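PDB 4HR6: lectin, which probably binds carbohydrate as a nontoxic, three-chain homologue of type II ribosome-inactivating proteins, this chain carrying the ribosome-inactivating-type region. Local coordinates for residues A74-T77 with R78-V82; F107-I110 with I111-L115; W150-I153 with S154-I157. One frame throughout, in Å; residues are numbered along the deposited sequence.

Interaction 1: residues A74-T77 with R78-V82; sequences AGTT and RQTIV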
loop_
_atom_site.group_PDB
_atom_site.type_symbol
_atom_site.label_atom_id
_atom_site.label_comp_id
_atom_site.label_asym_id
_atom_site.label_seq_id
_atom_site.Cartn_x
_atom_site.Cartn_y
_atom_site.Cartn_z
ATOM N N ALA B 74 -2.054 -11.240 28.545
ATOM C CA ALA B 74 -2.605 -9.950 29.031
ATOM C C ALA B 74 -4.059 -10.075 29.504
ATOM O O ALA B 74 -4.531 -9.273 30.308
ATOM C CB ALA B 74 -2.495 -8.865 27.973
ATOM N N GLY B 75 -4.762 -11.080 29.004
ATOM C CA GLY B 75 -6.158 -11.287 29.360
ATOM C C GLY B 75 -7.125 -10.463 28.532
ATOM O O GLY B 75 -8.320 -10.465 28.809
ATOM N N THR B 76 -6.621 -9.770 27.512
ATOM C CA THR B 76 -7.488 -9.035 26.599
ATOM C C THR B 76 -6.854 -8.919 25.204
ATOM O O THR B 76 -5.692 -9.267 25.023
ATOM C CB THR B 76 -7.835 -7.651 27.192
ATOM O OG1 THR B 76 -8.931 -7.097 26.473
ATOM C CG2 THR B 76 -6.652 -6.700 27.142
ATOM N N THR B 77 -7.616 -8.443 24.221
ATOM C CA THR B 77 -7.142 -8.398 22.843
ATOM C C THR B 77 -6.679 -7.009 22.427
ATOM O O THR B 77 -6.931 -6.013 23.102
ATOM C CB THR B 77 -8.222 -8.870 21.861
ATOM O OG1 THR B 77 -9.265 -7.894 21.803
ATOM C CG2 THR B 77 -8.798 -10.236 22.301
ATOM N N ARG B 78 -5.996 -6.957 21.295
ATOM C CA ARG B 78 -5.492 -5.706 20.741
ATOM C C ARG B 78 -6.589 -4.639 20.533
ATOM O O ARG B 78 -6.311 -3.438 20.626
ATOM C CB ARG B 78 -4.792 -5.983 19.405
ATOM C CG ARG B 78 -3.443 -6.673 19.537
ATOM C CD ARG B 78 -2.963 -7.247 18.213
ATOM N NE ARG B 78 -3.702 -8.472 17.873
ATOM C CZ ARG B 78 -3.678 -9.050 16.682
ATOM N NH1 ARG B 78 -2.966 -8.520 15.698
ATOM N NH2 ARG B 78 -4.370 -10.163 16.466
ATOM N N GLN B 79 -7.814 -5.080 20.254
ATOM C CA GLN B 79 -8.954 -4.183 20.023
ATOM C C GLN B 79 -9.536 -3.581 21.301
ATOM O O GLN B 79 -10.566 -2.921 21.267
ATOM C CB GLN B 79 -10.036 -4.919 19.261
ATOM C CG GLN B 79 -9.586 -5.240 17.851
ATOM C CD GLN B 79 -10.508 -6.187 17.152
ATOM O OE1 GLN B 79 -10.203 -7.364 17.010
ATOM N NE2 GLN B 79 -11.653 -5.680 16.702
ATOM N N THR B 80 -8.847 -3.805 22.413
ATOM C CA THR B 80 -9.214 -3.309 23.712
ATOM C C THR B 80 -8.114 -2.416 24.299
ATOM O O THR B 80 -8.321 -1.734 25.289
ATOM C CB THR B 80 -9.438 -4.529 24.628
ATOM O OG1 THR B 80 -10.719 -5.096 24.322
ATOM C CG2 THR B 80 -9.379 -4.170 26.092
ATOM N N ILE B 81 -6.935 -2.413 23.700
ATOM C CA ILE B 81 -5.792 -1.806 24.342
ATOM C C ILE B 81 -5.438 -0.509 23.661
ATOM O O ILE B 81 -5.192 -0.484 22.460
ATOM C CB ILE B 81 -4.584 -2.755 24.298
ATOM C CG1 ILE B 81 -4.886 -4.007 25.128
ATOM C CG2 ILE B 81 -3.342 -2.064 24.818
ATOM C CD1 ILE B 81 -4.035 -5.193 24.760
ATOM N N VAL B 82 -5.376 0.558 24.447
ATOM C CA VAL B 82 -5.124 1.879 23.916
ATOM C C VAL B 82 -3.662 2.033 23.538
ATOM O O VAL B 82 -2.782 1.548 24.250
ATOM C CB VAL B 82 -5.541 3.018 24.904
ATOM C CG1 VAL B 82 -7.045 3.079 25.033
ATOM C CG2 VAL B 82 -4.938 2.825 26.290
#
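Thr77 O accepts the backbone N of Thr80 at 3.0 Å, and this i to i+3 bond closes a beta-turn whose inner residues, Arg78 and Gln79, have type I backbone angles. The bond is bent at the carbonyl oxygen, and the donor stands above the carbonyl plane, 49° out of it, consistent with a tight turn. A weak bond from Ile81 N to Arg78 O, 3.3 Å, carries the winding one residue further.

Side chains then fold over this turn. Thr76 holds OG1 opposite its own backbone N (chi1 -165°), which aims the oxygen at the flank of Thr80: OG1 lies 3.0 Å from Thr80 CG2, a tight oxygen-to-methyl approach. The other branch of Thr76, its methyl CG2, meets Ile81 CG1 at 3.8 Å. Ile81 also brings CD1 to 3.4 Å from Thr77 O, so the turn acceptor has an apolar group beside it as well as its amide donor.

Further out, Gly75 has a positive phi of 84°, and there the chain leaves helix 67-74 and swings into the loop. The first side-chain bond of Arg78 is directed away from 74-77, though CB still touches Thr77; its guanidinium group has partners elsewhere, NE salt-bridged to Glu71, NH1 to Glu147 and Asp148, with Phe67 making a cation-pi contact. Ile81 packs inward on Leu105 and Leu108 of helix 103-119.

The chemistry is therefore divided: one backbone bond shapes the turn and both Thr76 branches pack against Thr80 and Ile81, while the buried guanidinium, its charge probably balanced by the three carboxylates, ties the loop to the helices.

Interaction 2: residues F107-I110 with I111-L115; sequences FLVI and IQMVL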
loop_
_atom_site.group_PDB
_atom_site.type_symbol
_atom_site.label_atom_id
_atom_site.label_comp_id
_atom_site.label_asym_id
_atom_site.label_seq_id
_atom_site.Cartn_x
_atom_site.Cartn_y
_atom_site.Cartn_z
ATOM N N PHE B 107 4.211 -5.132 26.175
ATOM C CA PHE B 107 4.736 -5.624 24.901
ATOM C C PHE B 107 3.764 -5.364 23.727
ATOM O O PHE B 107 4.168 -4.944 22.658
ATOM C CB PHE B 107 5.090 -7.118 24.975
ATOM C CG PHE B 107 6.492 -7.386 25.460
ATOM C CD1 PHE B 107 6.720 -8.203 26.552
ATOM C CD2 PHE B 107 7.579 -6.822 24.817
ATOM C CE1 PHE B 107 8.019 -8.455 26.992
ATOM C CE2 PHE B 107 8.879 -7.062 25.256
ATOM C CZ PHE B 107 9.094 -7.877 26.339
ATOM N N LEU B 108 2.488 -5.612 23.941
ATOM C CA LEU B 108 1.469 -5.335 22.920
ATOM C C LEU B 108 1.493 -3.872 22.431
ATOM O O LEU B 108 1.438 -3.594 21.223
ATOM C CB LEU B 108 0.106 -5.692 23.477
ATOM C CG LEU B 108 -0.645 -6.943 23.013
ATOM C CD1 LEU B 108 0.154 -7.891 22.164
ATOM C CD2 LEU B 108 -1.289 -7.658 24.200
ATOM N N VAL B 109 1.638 -2.942 23.363
ATOM C CA VAL B 109 1.759 -1.539 23.009
ATOM C C VAL B 109 3.012 -1.270 22.181
ATOM O O VAL B 109 2.959 -0.663 21.100
ATOM C CB VAL B 109 1.763 -0.658 24.273
ATOM C CG1 VAL B 109 2.010 0.788 23.913
ATOM C CG2 VAL B 109 0.439 -0.790 25.030
ATOM N N ILE B 110 4.151 -1.732 22.693
ATOM C CA ILE B 110 5.437 -1.416 22.111
ATOM C C ILE B 110 5.587 -2.062 20.731
ATOM O O ILE B 110 6.015 -1.414 19.787
ATOM C CB ILE B 110 6.581 -1.847 23.049
ATOM C CG1 ILE B 110 6.652 -0.906 24.245
ATOM C CG2 ILE B 110 7.910 -1.833 22.312
ATOM C CD1 ILE B 110 7.301 -1.511 25.460
ATOM N N ILE B 111 5.225 -3.331 20.621
ATOM C CA ILE B 111 5.361 -4.047 19.370
ATOM C C ILE B 111 4.541 -3.339 18.283
ATOM O O ILE B 111 5.039 -3.077 17.194
ATOM C CB ILE B 111 4.974 -5.545 19.546
ATOM C CG1 ILE B 111 6.065 -6.255 20.359
ATOM C CG2 ILE B 111 4.786 -6.245 18.212
ATOM C CD1 ILE B 111 5.688 -7.645 20.801
ATOM N N GLN B 112 3.304 -2.991 18.596
ATOM C CA GLN B 112 2.455 -2.342 17.604
ATOM C C GLN B 112 2.969 -0.971 17.207
ATOM O O GLN B 112 3.044 -0.657 16.028
ATOM C CB GLN B 112 1.029 -2.264 18.096
ATOM C CG GLN B 112 0.376 -3.623 18.133
ATOM C CD GLN B 112 -1.071 -3.531 18.501
ATOM O OE1 GLN B 112 -1.422 -3.418 19.677
ATOM N NE2 GLN B 112 -1.924 -3.578 17.501
ATOM N N MET B 113 3.363 -0.174 18.191
ATOM C CA MET B 113 3.763 1.200 17.942
ATOM C C MET B 113 5.146 1.324 17.333
ATOM O O MET B 113 5.473 2.383 16.777
ATOM C CB MET B 113 3.700 2.014 19.215
ATOM C CG MET B 113 2.287 2.303 19.669
ATOM S SD MET B 113 2.197 3.316 21.161
ATOM C CE MET B 113 2.755 4.905 20.532
ATOM N N VAL B 114 5.953 0.260 17.394
ATOM C CA VAL B 114 7.295 0.306 16.814
ATOM C C VAL B 114 7.440 -0.645 15.619
ATOM O O VAL B 114 7.771 -0.216 14.509
ATOM C CB VAL B 114 8.368 -0.016 17.877
ATOM C CG1 VAL B 114 9.741 -0.042 17.240
ATOM C CG2 VAL B 114 8.333 1.021 18.993
ATOM N N LEU B 115 7.176 -1.935 15.823
ATOM C CA LEU B 115 7.442 -2.892 14.774
ATOM C C LEU B 115 6.337 -2.875 13.731
ATOM O O LEU B 115 6.614 -2.868 12.550
ATOM C CB LEU B 115 7.634 -4.305 15.333
ATOM C CG LEU B 115 8.790 -4.532 16.301
ATOM C CD1 LEU B 115 8.856 -6.005 16.705
ATOM C CD2 LEU B 115 10.094 -4.107 15.659
#
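The Phe107 ring meets Phe41 with planes at about 50°, while at its root CB lies 4.2 Å from Ile111 CD1, one turn along the alpha-helix 103-119. The second flat group, the amide of Gln112, lies against the Leu108 backbone: OE1 stands 3.3 Å from Leu108 O, two acceptors that cannot bond each other. NE2 instead donates to Glu147, which fixes how the amide is turned.

On another flank, Val109 and Met113 run side by side and point the same way, CG1 to SD at 3.7 Å. The methionine chain bends at its last torsion (chi3 70°) and packs on Val127 and Phe131 of helix 121-132, while Ile110 packs on Leu88, Ala91 and Leu95 of helix 85-96, Val114 touches Phe16 of another chain, and Met113 O bonds Tyr13 OH there.

Regular backbone bonds hold the first turn, Ile111 N reaching Phe107 O at 2.8 Å. A wider pi-type turn is present at 111-115, where Leu115 N also bonds Ile111 O at 2.8 Å. Val114 N reaches Ile110 O at 2.9 Å, with its N-H bent to 132°.

Interaction 3: residues W150-I153 with S154-I157; sequences WSEI and SLQI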
loop_
_atom_site.group_PDB
_atom_site.type_symbol
_atom_site.label_atom_id
_atom_site.label_comp_id
_atom_site.label_asym_id
_atom_site.label_seq_id
_atom_site.Cartn_x
_atom_site.Cartn_y
_atom_site.Cartn_z
ATOM N N TRP B 150 0.419 -9.782 7.454
ATOM C CA TRP B 150 1.693 -9.294 6.902
ATOM C C TRP B 150 2.533 -10.373 6.232
ATOM O O TRP B 150 3.134 -10.147 5.177
ATOM C CB TRP B 150 2.519 -8.654 8.010
ATOM C CG TRP B 150 3.838 -8.199 7.582
ATOM C CD1 TRP B 150 4.106 -7.189 6.722
ATOM C CD2 TRP B 150 5.108 -8.700 8.023
ATOM N NE1 TRP B 150 5.467 -7.026 6.586
ATOM C CE2 TRP B 150 6.105 -7.948 7.365
ATOM C CE3 TRP B 150 5.499 -9.722 8.896
ATOM C CZ2 TRP B 150 7.470 -8.175 7.551
ATOM C CZ3 TRP B 150 6.857 -9.951 9.088
ATOM C CH2 TRP B 150 7.829 -9.169 8.426
ATOM N N SER B 151 2.614 -11.532 6.877
ATOM C CA SER B 151 3.365 -12.647 6.328
ATOM C C SER B 151 2.799 -13.098 4.996
ATOM O O SER B 151 3.523 -13.284 4.035
ATOM C CB SER B 151 3.349 -13.833 7.297
ATOM O OG SER B 151 4.121 -14.877 6.741
ATOM N N GLU B 152 1.495 -13.283 4.972
ATOM C CA GLU B 152 0.765 -13.712 3.792
ATOM C C GLU B 152 0.821 -12.671 2.661
ATOM O O GLU B 152 0.974 -13.041 1.499
ATOM C CB GLU B 152 -0.679 -13.967 4.200
ATOM C CG GLU B 152 -1.574 -14.548 3.130
ATOM C CD GLU B 152 -1.139 -15.921 2.637
ATOM O OE1 GLU B 152 -0.432 -16.641 3.361
ATOM O OE2 GLU B 152 -1.520 -16.276 1.505
ATOM N N ILE B 153 0.695 -11.383 3.004
ATOM C CA ILE B 153 0.852 -10.296 2.024
ATOM C C ILE B 153 2.240 -10.298 1.454
ATOM O O ILE B 153 2.416 -10.183 0.249
ATOM C CB ILE B 153 0.601 -8.901 2.648
ATOM C CG1 ILE B 153 -0.880 -8.704 2.920
ATOM C CG2 ILE B 153 1.112 -7.764 1.764
ATOM C CD1 ILE B 153 -1.164 -7.536 3.840
ATOM N N SER B 154 3.244 -10.407 2.304
ATOM C CA SER B 154 4.598 -10.522 1.779
ATOM C C SER B 154 4.756 -11.704 0.798
ATOM O O SER B 154 5.400 -11.579 -0.220
ATOM C CB SER B 154 5.610 -10.698 2.910
ATOM O OG SER B 154 5.583 -9.660 3.848
ATOM N N LEU B 155 4.212 -12.870 1.144
ATOM C CA LEU B 155 4.274 -14.036 0.255
ATOM C C LEU B 155 3.598 -13.740 -1.082
ATOM O O LEU B 155 4.134 -14.069 -2.128
ATOM C CB LEU B 155 3.580 -15.259 0.884
ATOM C CG LEU B 155 3.461 -16.512 -0.001
ATOM C CD1 LEU B 155 4.811 -17.074 -0.379
ATOM C CD2 LEU B 155 2.690 -17.596 0.713
ATOM N N GLN B 156 2.410 -13.145 -1.042
ATOM C CA GLN B 156 1.676 -12.892 -2.265
ATOM C C GLN B 156 2.340 -11.849 -3.157
ATOM O O GLN B 156 2.270 -11.943 -4.382
ATOM C CB GLN B 156 0.230 -12.501 -1.961
ATOM C CG GLN B 156 -0.565 -13.574 -1.233
ATOM C CD GLN B 156 -0.531 -14.924 -1.928
ATOM O OE1 GLN B 156 -0.406 -15.010 -3.149
ATOM N NE2 GLN B 156 -0.623 -15.988 -1.143
ATOM N N ILE B 157 3.006 -10.866 -2.558
ATOM C CA ILE B 157 3.771 -9.917 -3.356
ATOM C C ILE B 157 4.855 -10.645 -4.138
ATOM O O ILE B 157 5.033 -10.412 -5.342
ATOM C CB ILE B 157 4.409 -8.810 -2.494
ATOM C CG1 ILE B 157 3.321 -7.888 -1.971
ATOM C CG2 ILE B 157 5.418 -7.988 -3.305
ATOM C CD1 ILE B 157 3.815 -6.861 -0.976
#
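Ser154 turns its OG away from its carbonyl carbon and back beside its own N (chi1 -57°), and this lowers the hydroxyl onto Trp150 O, one helical turn earlier. OG donates to that oxygen at 2.8 Å while Ser154 N donates to it at 2.9 Å. The two donors arrive from opposite faces of the carbonyl plane, so one acceptor is gripped twice by a single residue. Trp150 in turn extends CG opposite its backbone N, which brings the indole alongside: OG lies over one ring face, offset toward the rim, 3.8 Å from NE1. The hydroxyl has a further partner in Leu199 N, and NE1 bonds Leu197 O, so both polar ends are satisfied and the indole is fixed in rotation.

A second i to i+4 pair lies on another flank. Glu152 and Gln156 each bend at chi2 and run side by side, and NE2 of Gln156 donates to Glu152 OE2 at 2.8 Å. The carboxylate is met from above its plane, 43° out of it, whereas the acceptor lies near the amide plane; the two planes are 40° apart. The remaining polar atom of each group is also held: Glu152 OE1 by Asn1 ND2 of another chain, and Gln156 OE1 by Gly168 N.

Ile153 and Ile157 meet at a slant, CG2 to CD1 at 4.0 Å, alongside the backbone bond from Ile157 N to Ile153 O, 2.9 Å.

The result is a helix segment with differently engaged sides. Trp150 makes a cation-pi contact with Lys119 at the end of helix 103-119 and meets the ring of Phe120, Ser154 faces the loop at 197-199, and Glu152, Ile153 and Gln156 rest on strand 166-174.

The three contacts follow one another along the chain, and interactions 1 and 2 touch directly, with centres 12 Å apart. Ile81 CD1 lies 3.7 Å from Leu108 CD2, and Arg78 CG is 3.8 Å from Gln112 OE1. Interaction 3 stands apart, its nearest atoms about 7 Å from interaction 2 and about 9 Å from interaction 1. Glu147, earlier on the helix 141-159 that carries interaction 3, joins interactions 1 and 2: OE1 takes Arg78 of 78-82 and OE2 takes Gln112 of 111-115. That helix thus ties the turn and the buried helix 103-119 together through one carboxylate, while its later turns meet strand 166-174 and other chains.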